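Putative epoxide hydrolase protein (Klebsiella pneumoniae subsp. pneumoniae, PDB 5BOV) probably acts as a hydrolase of the alpha/beta-hydrolase fold, perhaps on ester or epoxide substrates, though its true substrate is not established. Local coordinates at residues 133-137 with 265-269; 120-124 with 241-245; 127-131 with 297-302. One frame throughout, in Å; residues are numbered along the deposited sequence.

Contact 1: residues 133-137 with 265-269; sequences VSGYL and YRAKF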
# COMPACT_ATOMS: atom_id res chain seq x y z
N VAL A 133 -6.40 -4.31 -4.07
CA VAL A 133 -7.39 -4.64 -3.08
C VAL A 133 -8.26 -3.39 -2.77
O VAL A 133 -7.71 -2.29 -2.56
CB VAL A 133 -6.78 -5.11 -1.75
CG1 VAL A 133 -7.85 -5.36 -0.69
CG2 VAL A 133 -5.91 -6.32 -1.96
N SER A 134 -9.55 -3.59 -2.75
CA SER A 134 -10.57 -2.50 -2.56
C SER A 134 -10.71 -1.57 -3.74
O SER A 134 -11.32 -0.52 -3.60
CB SER A 134 -10.39 -1.75 -1.23
OG SER A 134 -10.42 -2.69 -0.15
N GLY A 135 -10.19 -1.96 -4.91
CA GLY A 135 -10.55 -1.29 -6.13
C GLY A 135 -9.67 -0.08 -6.46
O GLY A 135 -8.47 -0.16 -6.48
N TYR A 136 -10.35 0.99 -6.86
CA TYR A 136 -9.67 2.17 -7.39
C TYR A 136 -9.55 3.13 -6.21
O TYR A 136 -10.55 3.72 -5.75
CB TYR A 136 -10.50 2.81 -8.50
CG TYR A 136 -9.84 4.02 -9.18
CD1 TYR A 136 -8.99 3.84 -10.27
CD2 TYR A 136 -10.15 5.30 -8.77
CE1 TYR A 136 -8.42 4.92 -10.92
CE2 TYR A 136 -9.60 6.40 -9.44
CZ TYR A 136 -8.76 6.21 -10.51
OH TYR A 136 -8.21 7.33 -11.12
N LEU A 137 -8.33 3.36 -5.74
CA LEU A 137 -8.08 4.13 -4.53
C LEU A 137 -7.40 5.48 -4.77
O LEU A 137 -7.06 6.12 -3.80
CB LEU A 137 -7.28 3.32 -3.54
CG LEU A 137 -7.97 2.08 -3.00
CD1 LEU A 137 -7.25 1.48 -1.84
CD2 LEU A 137 -9.40 2.37 -2.65
N TYR A 265 -16.53 1.06 -8.79
CA TYR A 265 -15.23 1.27 -9.44
C TYR A 265 -15.05 0.46 -10.71
O TYR A 265 -13.96 0.51 -11.32
CB TYR A 265 -14.04 1.13 -8.49
CG TYR A 265 -14.01 -0.12 -7.66
CD1 TYR A 265 -13.67 -1.35 -8.21
CD2 TYR A 265 -14.15 -0.04 -6.28
CE1 TYR A 265 -13.58 -2.48 -7.41
CE2 TYR A 265 -14.04 -1.15 -5.46
CZ TYR A 265 -13.73 -2.39 -6.02
OH TYR A 265 -13.64 -3.51 -5.20
N ARG A 266 -16.09 -0.21 -11.19
CA ARG A 266 -15.93 -1.07 -12.40
C ARG A 266 -15.34 -0.28 -13.57
O ARG A 266 -14.41 -0.75 -14.23
CB ARG A 266 -17.23 -1.74 -12.78
CG ARG A 266 -17.19 -2.45 -14.11
CD ARG A 266 -16.25 -3.62 -14.11
NE ARG A 266 -16.03 -4.22 -15.44
CZ ARG A 266 -15.07 -3.86 -16.31
NH1 ARG A 266 -14.26 -2.90 -16.06
NH2 ARG A 266 -14.92 -4.52 -17.44
N ALA A 267 -15.89 0.91 -13.77
CA ALA A 267 -15.53 1.67 -14.95
C ALA A 267 -14.25 2.46 -14.79
O ALA A 267 -13.88 3.15 -15.73
CB ALA A 267 -16.69 2.60 -15.33
N LYS A 268 -13.53 2.28 -13.68
CA LYS A 268 -12.21 2.87 -13.56
C LYS A 268 -11.13 1.99 -14.13
O LYS A 268 -9.98 2.46 -14.25
CB LYS A 268 -11.88 3.16 -12.12
CG LYS A 268 -12.89 4.00 -11.38
CD LYS A 268 -13.19 5.26 -12.13
CE LYS A 268 -12.02 6.20 -12.25
NZ LYS A 268 -12.44 7.44 -12.98
N PHE A 269 -11.45 0.81 -14.61
CA PHE A 269 -10.44 -0.11 -15.14
C PHE A 269 -10.89 -0.43 -16.59
O PHE A 269 -11.93 -1.09 -16.78
CB PHE A 269 -10.41 -1.34 -14.30
CG PHE A 269 -9.98 -1.07 -12.89
CD1 PHE A 269 -8.63 -0.92 -12.59
CD2 PHE A 269 -10.92 -0.86 -11.93
CE1 PHE A 269 -8.26 -0.60 -11.30
CE2 PHE A 269 -10.52 -0.54 -10.61
CZ PHE A 269 -9.20 -0.45 -10.31

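Contact 2: residues 120-124 with 241-245; sequences AALWP and PPITV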
# COMPACT_ATOMS: atom_id res chain seq x y z
N ALA A 120 0.24 2.52 -12.11
CA ALA A 120 -0.41 2.03 -13.27
C ALA A 120 -1.09 3.12 -14.09
O ALA A 120 -1.15 3.02 -15.31
CB ALA A 120 -1.42 0.95 -12.85
N ALA A 121 -1.65 4.12 -13.43
CA ALA A 121 -2.33 5.19 -14.15
C ALA A 121 -1.36 6.16 -14.83
O ALA A 121 -1.61 6.66 -15.97
CB ALA A 121 -3.24 5.92 -13.17
N LEU A 122 -0.29 6.50 -14.15
CA LEU A 122 0.63 7.52 -14.69
C LEU A 122 1.77 6.97 -15.51
O LEU A 122 2.24 7.66 -16.45
CB LEU A 122 1.21 8.40 -13.58
CG LEU A 122 0.19 9.13 -12.69
CD1 LEU A 122 0.92 10.02 -11.71
CD2 LEU A 122 -0.82 9.94 -13.46
N TRP A 123 2.22 5.77 -15.17
CA TRP A 123 3.27 5.09 -15.94
C TRP A 123 2.82 3.68 -16.33
O TRP A 123 3.47 2.69 -15.93
CB TRP A 123 4.56 5.06 -15.14
CG TRP A 123 4.97 6.38 -14.71
CD1 TRP A 123 5.59 7.34 -15.49
CD2 TRP A 123 4.82 6.98 -13.39
NE1 TRP A 123 5.78 8.48 -14.74
CE2 TRP A 123 5.41 8.26 -13.43
CE3 TRP A 123 4.26 6.55 -12.20
CZ2 TRP A 123 5.44 9.13 -12.31
CZ3 TRP A 123 4.24 7.41 -11.11
CH2 TRP A 123 4.82 8.68 -11.14
N PRO A 124 1.77 3.55 -17.14
CA PRO A 124 1.26 2.23 -17.46
C PRO A 124 2.29 1.27 -18.12
O PRO A 124 2.20 0.04 -17.94
CB PRO A 124 0.11 2.49 -18.41
CG PRO A 124 0.37 3.87 -18.96
CD PRO A 124 0.96 4.60 -17.80
N PRO A 241 -7.95 9.48 -13.43
CA PRO A 241 -7.68 8.78 -14.66
C PRO A 241 -7.93 7.27 -14.56
O PRO A 241 -7.60 6.68 -13.55
CB PRO A 241 -6.20 9.06 -14.90
CG PRO A 241 -5.66 9.21 -13.54
CD PRO A 241 -6.71 9.99 -12.84
N PRO A 242 -8.43 6.64 -15.60
CA PRO A 242 -8.64 5.22 -15.51
C PRO A 242 -7.35 4.43 -15.65
O PRO A 242 -6.34 4.98 -16.10
CB PRO A 242 -9.54 4.95 -16.71
CG PRO A 242 -9.18 6.00 -17.70
CD PRO A 242 -8.99 7.22 -16.84
N ILE A 243 -7.38 3.20 -15.15
CA ILE A 243 -6.23 2.30 -15.27
C ILE A 243 -6.48 1.41 -16.46
O ILE A 243 -7.52 0.70 -16.56
CB ILE A 243 -6.07 1.54 -13.96
CG1 ILE A 243 -5.50 2.53 -12.92
CG2 ILE A 243 -5.12 0.37 -14.15
CD1 ILE A 243 -5.63 2.11 -11.52
N THR A 244 -5.51 1.36 -17.35
CA THR A 244 -5.66 0.67 -18.62
C THR A 244 -5.06 -0.75 -18.64
O THR A 244 -5.25 -1.51 -19.59
CB THR A 244 -4.95 1.49 -19.76
OG1 THR A 244 -3.54 1.53 -19.53
CG2 THR A 244 -5.53 2.87 -19.87
N VAL A 245 -4.26 -1.10 -17.59
CA VAL A 245 -3.56 -2.36 -17.57
C VAL A 245 -4.44 -3.46 -17.01
O VAL A 245 -5.43 -3.20 -16.30
CB VAL A 245 -2.25 -2.29 -16.75
CG1 VAL A 245 -1.42 -1.09 -17.23
CG2 VAL A 245 -2.49 -2.22 -15.27
O HOH W 1 -3.22 3.06 -17.20

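Contact 3: residues 127-131 with 297-302; sequences VKSLV and AVVDAD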
# COMPACT_ATOMS: atom_id res chain seq x y z
N VAL A 127 3.83 -1.17 -15.75
CA VAL A 127 2.95 -2.08 -14.99
C VAL A 127 2.35 -3.14 -15.91
O VAL A 127 1.49 -2.88 -16.77
CB VAL A 127 1.84 -1.34 -14.23
CG1 VAL A 127 1.05 -2.34 -13.37
CG2 VAL A 127 2.44 -0.26 -13.36
N LYS A 128 2.83 -4.37 -15.79
CA LYS A 128 2.30 -5.45 -16.61
C LYS A 128 0.84 -5.79 -16.27
O LYS A 128 0.01 -6.01 -17.16
CB LYS A 128 3.24 -6.68 -16.50
CG LYS A 128 2.82 -7.86 -17.29
CD LYS A 128 3.87 -9.00 -17.14
CE LYS A 128 3.49 -10.10 -18.08
NZ LYS A 128 2.34 -10.89 -17.62
N SER A 129 0.55 -5.97 -14.97
CA SER A 129 -0.79 -6.20 -14.50
C SER A 129 -0.81 -5.74 -13.04
O SER A 129 0.24 -5.48 -12.46
CB SER A 129 -1.17 -7.64 -14.58
OG SER A 129 -0.39 -8.47 -13.67
N LEU A 130 -2.01 -5.59 -12.53
CA LEU A 130 -2.29 -5.02 -11.23
C LEU A 130 -3.29 -5.81 -10.41
O LEU A 130 -4.30 -6.28 -10.94
CB LEU A 130 -2.89 -3.62 -11.48
CG LEU A 130 -3.35 -2.82 -10.30
CD1 LEU A 130 -2.20 -2.50 -9.33
CD2 LEU A 130 -4.09 -1.54 -10.74
N VAL A 131 -2.96 -6.08 -9.13
CA VAL A 131 -3.90 -6.57 -8.17
C VAL A 131 -4.13 -5.43 -7.18
O VAL A 131 -3.21 -5.01 -6.50
CB VAL A 131 -3.45 -7.85 -7.45
CG1 VAL A 131 -4.43 -8.24 -6.39
CG2 VAL A 131 -3.33 -8.97 -8.47
N ALA A 297 -4.60 -14.67 -7.11
CA ALA A 297 -4.90 -13.43 -7.79
C ALA A 297 -3.73 -12.81 -8.58
O ALA A 297 -3.89 -12.34 -9.70
CB ALA A 297 -5.46 -12.41 -6.82
N VAL A 298 -2.55 -12.86 -8.01
CA VAL A 298 -1.36 -12.33 -8.70
C VAL A 298 -1.04 -13.19 -9.92
O VAL A 298 -0.81 -12.65 -10.99
CB VAL A 298 -0.11 -12.27 -7.75
CG1 VAL A 298 1.16 -11.94 -8.51
CG2 VAL A 298 -0.33 -11.23 -6.62
N VAL A 299 -1.09 -14.50 -9.76
CA VAL A 299 -0.83 -15.41 -10.91
C VAL A 299 -1.89 -15.16 -12.03
O VAL A 299 -1.54 -15.05 -13.22
CB VAL A 299 -0.87 -16.87 -10.47
CG1 VAL A 299 -0.89 -17.78 -11.68
CG2 VAL A 299 0.30 -17.16 -9.53
N ASP A 300 -3.15 -15.05 -11.62
CA ASP A 300 -4.25 -14.84 -12.57
C ASP A 300 -4.16 -13.50 -13.27
O ASP A 300 -4.35 -13.41 -14.46
CB ASP A 300 -5.58 -15.02 -11.91
CG ASP A 300 -5.85 -16.44 -11.47
OD1 ASP A 300 -5.16 -17.42 -11.90
OD2 ASP A 300 -6.81 -16.65 -10.71
N ALA A 301 -3.79 -12.45 -12.53
CA ALA A 301 -3.65 -11.15 -13.17
C ALA A 301 -2.48 -11.11 -14.13
O ALA A 301 -2.56 -10.48 -15.20
CB ALA A 301 -3.52 -10.07 -12.09
N ASP A 302 -1.42 -11.85 -13.80
CA ASP A 302 -0.24 -11.91 -14.64
C ASP A 302 -0.53 -12.59 -16.03
O ASP A 302 0.25 -12.37 -16.96
CB ASP A 302 0.88 -12.69 -13.87
CG ASP A 302 2.13 -12.87 -14.68
OD1 ASP A 302 2.90 -11.89 -14.98
OD2 ASP A 302 2.44 -14.07 -14.97
O HOH W 2 0.08 -9.97 -11.41

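Contact 1: residues 133-137 with 265-269
G135 lays its CA on the ring of Y265, 3.4 Å from the ring centroid and 13° off the ring normal, a CH-pi contact of backbone against aromatic face. The same face of Y265 also receives the backbone N of Y136, offset toward the rim, while the carbonyl O of S134 meets CE2 of Y265 obliquely at 3.4 Å. The backbone angles of G135, with phi at 89°, are suited to glycine, and its bare CA can lie directly against the Y265 ring. Beyond this point the chain passes to Y136; with chi1 at -177° its ring swings away from its own N and lies alongside the K268 chain. That chain, bent at both chi2 and chi3, lies over one face of the ring; CB of K268 comes within 3.5 Å of CD1 of Y136, and CE of K268 stands 3.8 Å from the ring centroid in a second CH-pi contact. NZ of K268 lies 5.0 Å from the Y136 centroid, at most a weak attraction; its hydrogen bond is to L240 O. The edge of the F269 ring faces G135 C and Y136 N, and CZ of F269 also packs 3.9 Å from CB of Y136. S134 O and Y136 N are buried here without a hydrogen-bond partner. In the next shell, the hydroxyl of Y136 bonds to P241 O, S134 OG to E251, and the ring of F269 meets that of Y273. Together these contacts join the loop between helix 262-265 and strand 273-278 to the loop leaving the C-terminal end of strand 127-133, the edge of the parallel sheet where the alpha/beta hydrolase fold commonly places its active site.

Contact 2: residues 120-124 with 241-245
A120 and A121 point their methyl groups across to the loop 241-245, and I243 meets both with different branches. Its CG2 lies 4.0 Å from CB of A120, whereas CG1 comes to 4.1 Å from CB of A121; with CG1 beside the backbone N and CG2 anti to it (chi1 -74°), the branched carbon spreads over two consecutive helix residues. P241 adds a third apolar surface, turning CG of its ring to CB of A121 at 4.1 Å. At the other end V245 uses its two methyls separately: CG2 reaches CB of A120, also at 4.1 Å, while CG1 lies against CB and the carbonyl O of P124. The small alanine side chains let the loop backbone draw close, with the CA atoms of A121 and I243 5.0 Å apart. This is the layered packing of the alpha/beta hydrolase fold, in which helix 111-122 lies against the central sheet and the loop leading into strand 247-252 runs past the C-terminal end of that helix. Behind the loop, I243 and V245 also touch L130 of the neighbouring strand 127-133, and A120 rests on V127 of that strand. One water joins the two backbones where no direct hydrogen bond does: it donates to A120 O at 2.8 Å and accepts from T244 N at 2.9 Å. This gives a partner to a carbonyl near the end of the helix, just before W123 departs from helical geometry. Beside the water, OG1 of T244 packs against CB of P124 at 3.9 Å.

Contact 3: residues 127-131 with 297-302
The carboxylate of D302 meets K128 through one of its faces: NZ of K128 approaches OD1 of D302 from above the carboxylate plane, 69° out of it, at 2.9 Å in a salt bridge. This pair closes one end of a helix-on-sheet contact of the alpha/beta hydrolase fold, where helix 291-303 lies nearly antiparallel to strand 127-133, the axes of the segments 7.7 Å apart at 153°. The other oxygen of D302, OD2, is bonded to the hydroxyl of Y59, which probably helps to fix the rotation of the group; D105 brings a second carboxylate close to OD1, a charge that the lysine would help to offset. Farther along, V131 packs its CG2 between turns of the helix, 3.8 Å from CB of A301 and 4.2 Å from CG2 of V298; its chi1 of 176° splits the two methyls, directing CG2 at this pair and CG1 at CB of A297. Between the salt bridge and this apolar patch sits S129, whose hydroxyl also bonds to D105. Its OG accepts a hydrogen bond from a water, 2.8 Å away, that donates a second one to V298 O at 2.9 Å.

Followed from the N terminus, the chain lays down helix 111-122, strand 127-133 and the loop after it in succession, and each later finds a partner far along the sequence. Helix end 120-124 closes a loop with 241-245 in contact 2; strand segment 127-131 waits until helix 291-303 for contact 3, and 133-137 meets 265-269 in contact 1. Contact 1 is thus nested inside the loop closed by contact 3, whereas contact 2 crosses both. Probable hydrogen bonds, K268 O with I243 N and Y136 OH with P241 O, connect contacts 1 and 2, while A120, I243 and V245 pack on V127 and L130. The three tie helix, strand and following loop to the loops before strands 247-252 and 273-278 and to helix 291-303.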